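Local coordinates for protein Pts system, fructose-specific iiabc component (Borrelia burgdorferi, PDB 5DLE) that probably passes phosphoryl groups to incoming fructose, as the cytoplasmic IIB domain of a membrane phosphotransferase transporter that makes fructose 1-phosphate, at residues A16-P21 and A25-A30; N57-E62 and E80-G85. All blocks are in the same frame, centred on the assembly; numbering follows the deposited sequence.

Interaction 1: residues A16-P21 and A25-A30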
loop_
_atom_site.group_PDB
_atom_site.type_symbol
_atom_site.label_atom_id
_atom_site.label_comp_id
_atom_site.label_asym_id
_atom_site.label_seq_id
_atom_site.Cartn_x
_atom_site.Cartn_y
_atom_site.Cartn_z
ATOM N N ALA A 16 8.106 5.647 -18.620
ATOM C CA ALA A 16 8.596 5.161 -17.339
ATOM C C ALA A 16 8.152 3.723 -17.130
ATOM O O ALA A 16 7.141 3.282 -17.704
ATOM C CB ALA A 16 8.074 6.016 -16.168
ATOM N N VAL A 17 8.895 2.996 -16.278
ATOM C CA VAL A 17 8.431 1.710 -15.752
ATOM C C VAL A 17 8.472 1.831 -14.246
ATOM O O VAL A 17 9.487 2.279 -13.694
ATOM C CB VAL A 17 9.318 0.524 -16.184
ATOM C CG1 VAL A 17 8.770 -0.782 -15.629
ATOM C CG2 VAL A 17 9.448 0.435 -17.706
ATOM N N THR A 18 7.389 1.410 -13.571
ATOM C CA THR A 18 7.444 1.313 -12.121
ATOM C C THR A 18 7.257 -0.155 -11.766
ATOM O O THR A 18 6.443 -0.863 -12.373
ATOM C CB THR A 18 6.433 2.196 -11.434
ATOM O OG1 THR A 18 5.086 1.717 -11.671
ATOM C CG2 THR A 18 6.609 3.671 -11.892
ATOM N N ALA A 19 8.056 -0.631 -10.812
ATOM C CA ALA A 19 8.016 -2.062 -10.506
ATOM C C ALA A 19 8.413 -2.265 -9.061
ATOM O O ALA A 19 9.559 -2.066 -8.709
ATOM C CB ALA A 19 8.950 -2.843 -11.431
ATOM N N CYS A 20 7.455 -2.669 -8.235
ATOM C CA CYS A 20 7.749 -3.064 -6.845
ATOM C C CYS A 20 7.056 -4.400 -6.630
ATOM O O CYS A 20 5.833 -4.484 -6.790
ATOM C CB CYS A 20 7.257 -1.991 -5.897
ATOM S SG CYS A 20 7.479 -2.554 -4.169
ATOM N N PRO A 21 7.775 -5.437 -6.192
ATOM C CA PRO A 21 7.140 -6.757 -6.070
ATOM C C PRO A 21 6.499 -6.996 -4.707
ATOM O O PRO A 21 6.469 -8.132 -4.237
ATOM C CB PRO A 21 8.312 -7.722 -6.286
ATOM C CG PRO A 21 9.481 -6.973 -5.684
ATOM C CD PRO A 21 9.233 -5.487 -6.056
ATOM N N ALA A 25 0.894 -1.191 -4.115
ATOM C CA ALA A 25 0.870 0.213 -3.694
ATOM C C ALA A 25 2.075 1.001 -4.242
ATOM O O ALA A 25 1.905 2.064 -4.868
ATOM C CB ALA A 25 0.831 0.370 -2.175
ATOM N N HIS A 26 3.303 0.561 -3.962
ATOM C CA HIS A 26 4.438 1.354 -4.458
ATOM C C HIS A 26 4.439 1.459 -5.973
ATOM O O HIS A 26 4.784 2.523 -6.518
ATOM C CB HIS A 26 5.781 0.824 -3.988
ATOM C CG HIS A 26 6.099 1.219 -2.580
ATOM N ND1 HIS A 26 7.393 1.400 -2.149
ATOM C CD2 HIS A 26 5.305 1.405 -1.499
ATOM C CE1 HIS A 26 7.386 1.687 -0.848
ATOM N NE2 HIS A 26 6.133 1.698 -0.430
ATOM N N THR A 27 4.093 0.370 -6.667
ATOM C CA THR A 27 4.037 0.418 -8.142
ATOM C C THR A 27 3.113 1.531 -8.601
ATOM O O THR A 27 3.485 2.340 -9.490
ATOM C CB THR A 27 3.531 -0.921 -8.656
ATOM O OG1 THR A 27 4.502 -1.910 -8.332
ATOM C CG2 THR A 27 3.307 -0.915 -10.150
ATOM N N TYR A 28 1.912 1.590 -8.019
ATOM C CA TYR A 28 0.918 2.552 -8.498
ATOM C C TYR A 28 1.163 3.936 -7.931
ATOM O O TYR A 28 0.873 4.941 -8.606
ATOM C CB TYR A 28 -0.519 2.076 -8.138
ATOM C CG TYR A 28 -1.061 1.135 -9.199
ATOM C CD1 TYR A 28 -0.700 -0.182 -9.236
ATOM C CD2 TYR A 28 -1.875 1.616 -10.214
ATOM C CE1 TYR A 28 -1.137 -1.040 -10.223
ATOM C CE2 TYR A 28 -2.302 0.789 -11.211
ATOM C CZ TYR A 28 -1.936 -0.529 -11.213
ATOM O OH TYR A 28 -2.379 -1.371 -12.214
ATOM N N ILE A 29 1.648 4.045 -6.679
ATOM C CA ILE A 29 1.928 5.386 -6.177
ATOM C C ILE A 29 3.042 6.022 -7.017
ATOM O O ILE A 29 2.961 7.197 -7.394
ATOM C CB ILE A 29 2.314 5.345 -4.684
ATOM C CG1 ILE A 29 1.103 4.897 -3.851
ATOM C CG2 ILE A 29 2.703 6.762 -4.211
ATOM C CD1 ILE A 29 1.510 4.501 -2.410
ATOM N N ALA A 30 4.139 5.268 -7.255
ATOM C CA ALA A 30 5.217 5.813 -8.067
ATOM C C ALA A 30 4.699 6.214 -9.441
ATOM O O ALA A 30 5.037 7.303 -9.951
ATOM C CB ALA A 30 6.363 4.807 -8.194
HETATM O O HOH W 1 3.820 -2.370 -5.554
#

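Interaction 2: residues N57-E62 and E80-G85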
loop_
_atom_site.group_PDB
_atom_site.type_symbol
_atom_site.label_atom_id
_atom_site.label_comp_id
_atom_site.label_asym_id
_atom_site.label_seq_id
_atom_site.Cartn_x
_atom_site.Cartn_y
_atom_site.Cartn_z
ATOM N N ASN A 57 0.079 -2.410 -19.189
ATOM C CA ASN A 57 0.301 -1.216 -20.025
ATOM C C ASN A 57 1.764 -1.091 -20.428
ATOM O O ASN A 57 2.380 -0.010 -20.361
ATOM C CB ASN A 57 -0.194 0.047 -19.320
ATOM C CG ASN A 57 -1.668 -0.032 -19.020
ATOM O OD1 ASN A 57 -2.492 0.088 -19.949
ATOM N ND2 ASN A 57 -2.021 -0.275 -17.791
ATOM N N ALA A 58 2.306 -2.213 -20.909
ATOM C CA ALA A 58 3.706 -2.276 -21.295
ATOM C C ALA A 58 4.046 -1.221 -22.347
ATOM O O ALA A 58 3.259 -0.933 -23.255
ATOM C CB ALA A 58 4.019 -3.670 -21.824
ATOM N N LEU A 59 5.231 -0.641 -22.207
ATOM C CA LEU A 59 5.722 0.301 -23.205
ATOM C C LEU A 59 5.841 -0.407 -24.541
ATOM O O LEU A 59 6.286 -1.553 -24.615
ATOM C CB LEU A 59 7.086 0.863 -22.802
ATOM C CG LEU A 59 7.140 1.577 -21.428
ATOM C CD1 LEU A 59 8.567 2.053 -21.148
ATOM C CD2 LEU A 59 6.128 2.732 -21.400
ATOM N N THR A 60 5.476 0.299 -25.605
ATOM C CA THR A 60 5.704 -0.230 -26.935
ATOM C C THR A 60 7.069 0.218 -27.450
ATOM O O THR A 60 7.673 1.192 -26.961
ATOM C CB THR A 60 4.625 0.244 -27.912
ATOM O OG1 THR A 60 4.728 1.663 -28.110
ATOM C CG2 THR A 60 3.229 -0.105 -27.393
ATOM N N GLU A 61 7.546 -0.507 -28.465
ATOM C CA GLU A 61 8.775 -0.109 -29.141
ATOM C C GLU A 61 8.682 1.327 -29.645
ATOM O O GLU A 61 9.632 2.106 -29.505
ATOM C CB GLU A 61 9.069 -1.073 -30.294
ATOM C CG GLU A 61 10.407 -0.837 -30.959
ATOM C CD GLU A 61 10.710 -1.829 -32.079
ATOM O OE1 GLU A 61 9.978 -2.834 -32.208
ATOM O OE2 GLU A 61 11.688 -1.605 -32.826
ATOM N N GLU A 62 7.531 1.705 -30.221
ATOM C CA GLU A 62 7.415 3.063 -30.732
ATOM C C GLU A 62 7.443 4.094 -29.608
ATOM O O GLU A 62 8.043 5.166 -29.759
ATOM C CB GLU A 62 6.132 3.210 -31.562
ATOM C CG GLU A 62 5.933 4.598 -32.100
ATOM C CD GLU A 62 6.780 4.876 -33.352
ATOM O OE1 GLU A 62 7.522 3.971 -33.816
ATOM O OE2 GLU A 62 6.702 6.010 -33.877
ATOM N N GLU A 80 16.019 -4.351 -19.456
ATOM C CA GLU A 80 16.518 -3.032 -19.818
ATOM C C GLU A 80 17.123 -2.966 -21.218
ATOM O O GLU A 80 17.391 -1.858 -21.695
ATOM C CB GLU A 80 17.556 -2.556 -18.782
ATOM C CG GLU A 80 16.932 -2.255 -17.420
ATOM C CD GLU A 80 17.913 -1.825 -16.323
ATOM O OE1 GLU A 80 18.996 -1.296 -16.628
ATOM O OE2 GLU A 80 17.577 -2.034 -15.131
ATOM N N LYS A 81 17.338 -4.100 -21.913
ATOM C CA LYS A 81 17.945 -4.026 -23.249
ATOM C C LYS A 81 17.124 -3.154 -24.190
ATOM O O LYS A 81 17.685 -2.431 -25.032
ATOM C CB LYS A 81 18.125 -5.436 -23.827
ATOM C CG LYS A 81 18.975 -5.440 -25.098
ATOM C CD LYS A 81 19.405 -6.851 -25.512
ATOM C CE LYS A 81 20.404 -6.813 -26.678
ATOM N NZ LYS A 81 21.677 -6.104 -26.331
ATOM N N ARG A 82 15.797 -3.175 -24.032
ATOM C CA ARG A 82 14.901 -2.346 -24.832
ATOM C C ARG A 82 15.163 -0.852 -24.709
ATOM O O ARG A 82 14.651 -0.095 -25.534
ATOM C CB ARG A 82 13.455 -2.630 -24.433
ATOM C CG ARG A 82 13.173 -2.476 -22.930
ATOM C CD ARG A 82 11.709 -2.781 -22.682
ATOM N NE ARG A 82 11.476 -2.947 -21.265
ATOM C CZ ARG A 82 10.314 -2.715 -20.651
ATOM N NH1 ARG A 82 9.275 -2.290 -21.352
ATOM N NH2 ARG A 82 10.206 -2.937 -19.331
ATOM N N PHE A 83 15.913 -0.401 -23.709
ATOM C CA PHE A 83 16.185 1.021 -23.541
ATOM C C PHE A 83 17.581 1.431 -24.018
ATOM O O PHE A 83 17.990 2.579 -23.795
ATOM C CB PHE A 83 16.003 1.413 -22.071
ATOM C CG PHE A 83 14.670 1.008 -21.502
ATOM C CD1 PHE A 83 13.482 1.466 -22.074
ATOM C CD2 PHE A 83 14.619 0.179 -20.410
ATOM C CE1 PHE A 83 12.247 1.121 -21.538
ATOM C CE2 PHE A 83 13.382 -0.217 -19.883
ATOM C CZ PHE A 83 12.192 0.272 -20.454
ATOM N N GLU A 84 18.319 0.530 -24.652
ATOM C CA GLU A 84 19.623 0.907 -25.199
ATOM C C GLU A 84 19.515 2.138 -26.096
ATOM O O GLU A 84 18.583 2.267 -26.901
ATOM C CB GLU A 84 20.215 -0.245 -26.008
ATOM C CG GLU A 84 20.779 -1.319 -25.110
ATOM C CD GLU A 84 21.458 -2.418 -25.907
ATOM O OE1 GLU A 84 21.504 -2.314 -27.159
ATOM O OE2 GLU A 84 21.948 -3.372 -25.266
ATOM N N GLY A 85 20.466 3.062 -25.931
ATOM C CA GLY A 85 20.499 4.256 -26.768
ATOM C C GLY A 85 19.662 5.394 -26.225
ATOM O O GLY A 85 19.692 6.471 -26.791
HETATM O O HOH W 2 8.790 -2.667 -24.286
#

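Interaction 1: residues A16-P21 and A25-A30
Thr18 lies aslant against Thr27 and also reaches Ala30, so one small side chain touches two residues three apart on helix 25-40. The pair belongs to a beta-alpha-beta unit: strand 13-19, helix 25-40 and strand 44-50. This is the opening unit of the IIB domain. The strand and helix segments run at 155°, nearly antiparallel, with their axes 7.1 Å apart.

Thr18 OG1 donates a hydrogen bond of 2.8 Å to Thr27 O. It comes from the side of the carbonyl and sits 28° off the carbonyl plane. The torsion places OG1 between the backbone N and the carbonyl carbon (chi1 69°), which turns CG2 toward the helix as well. There CG2 rests against Ala30 CB at 3.9 Å. The hydroxyl thus binds the helix backbone while the methyl packs on Ala30.

Both branches of Thr27 face residues 16-21. CG2 lies 3.5 Å from Thr18 OG1. OG1 forms a hydrogen bond with Gln50 O of strand 44-50, and it also sits 3.1 Å from Cys20 N.

Cys20 packs CB to CB against His26, and its SG approaches the imidazole ring obliquely. Cys20 opens the loop that leads into the N-terminus of the helix. In fructose IIB domains the cysteine at this place carries the phosphoryl group, so Cys20 probably does so here. His26 ND1 is hydrogen-bonded to Thr93 OG1. The ring also stacks on His26 of a third subunit, so His26 lies at a subunit interface.

One water sits between the start of the helix and the loop: it accepts from Thr27 N at 3.0 Å and lies 3.2 Å from Cys20 O, to which it can donate.

Interaction 2: residues N57-E62 and E80-G85
The Phe83 ring meets Leu59 at its edge, near the ring plane, and carries Arg82 on one face. Leu59 CD1 comes to 3.8 Å from Phe83 CE1, and the two side chains stand at about a right angle. Over the ring centre lies Arg82 CG, 3.7 Å above the plane. The Arg82 guanidinium in turn has Phe83 CZ against one of its faces, off its centre. Leu59 CB approaches the guanidinium obliquely, 4.1 Å from NH1.

The first torsion of Arg82 (54°) sets CG between the backbone N and the carbonyl carbon; from CG to NE the chain is extended. The chain therefore passes over the Phe83 ring and brings its polar end to residues 57-62.

A water completes the polar link. It accepts from Arg82 NH1 at 3.0 Å and donates to Leu59 O at 2.8 Å. Glu48 adds a second link: its OE1 forms a salt bridge with Arg82 NH1 and a hydrogen bond with Leu59 N.

In the open, mostly parallel alpha/beta fold, this contact joins the lead-in to helix 61-66 with the loop between strands 69-74 and 88-91. Leu59, Arg82 and Phe83 all pack on Ile64 of helix 61-66. Thr60 is the N-cap of that helix: its side chain caps a backbone N just beyond Glu62, and Glu63 OE1 bonds back to Thr60 N, a capping box.

Arg82 and Phe83 ride on a short 3-10 turn, in which Phe83 N bonds to Glu80 O at 2.9 Å. A salt bridge ties the same turn together: Lys81 NZ reaches the syn side of Glu84 OE2, 34° out of the carboxylate plane.

Interactions 1 and 2 share strand 13-19 and lie on opposite faces of the sheet. Their centres are about 17 Å apart. Alternation along the strand divides the work: Thr18 points to helix 25-40, while Val17 meets interaction 2. Val17 CG2 lies 3.8 Å from Arg82 NH2, and it is 3.9 Å from Phe83 CZ. Leu59 CD2 comes to 3.9 Å from Ala16 O. These touches are packing. The probable phosphorylation site, Cys20, belongs to interaction 1, at the C-terminal end of the strand. Interaction 2 meets residues 16-21 at Ala16 and Val17, before Cys20, and packs on the other face of the sheet, against Val17.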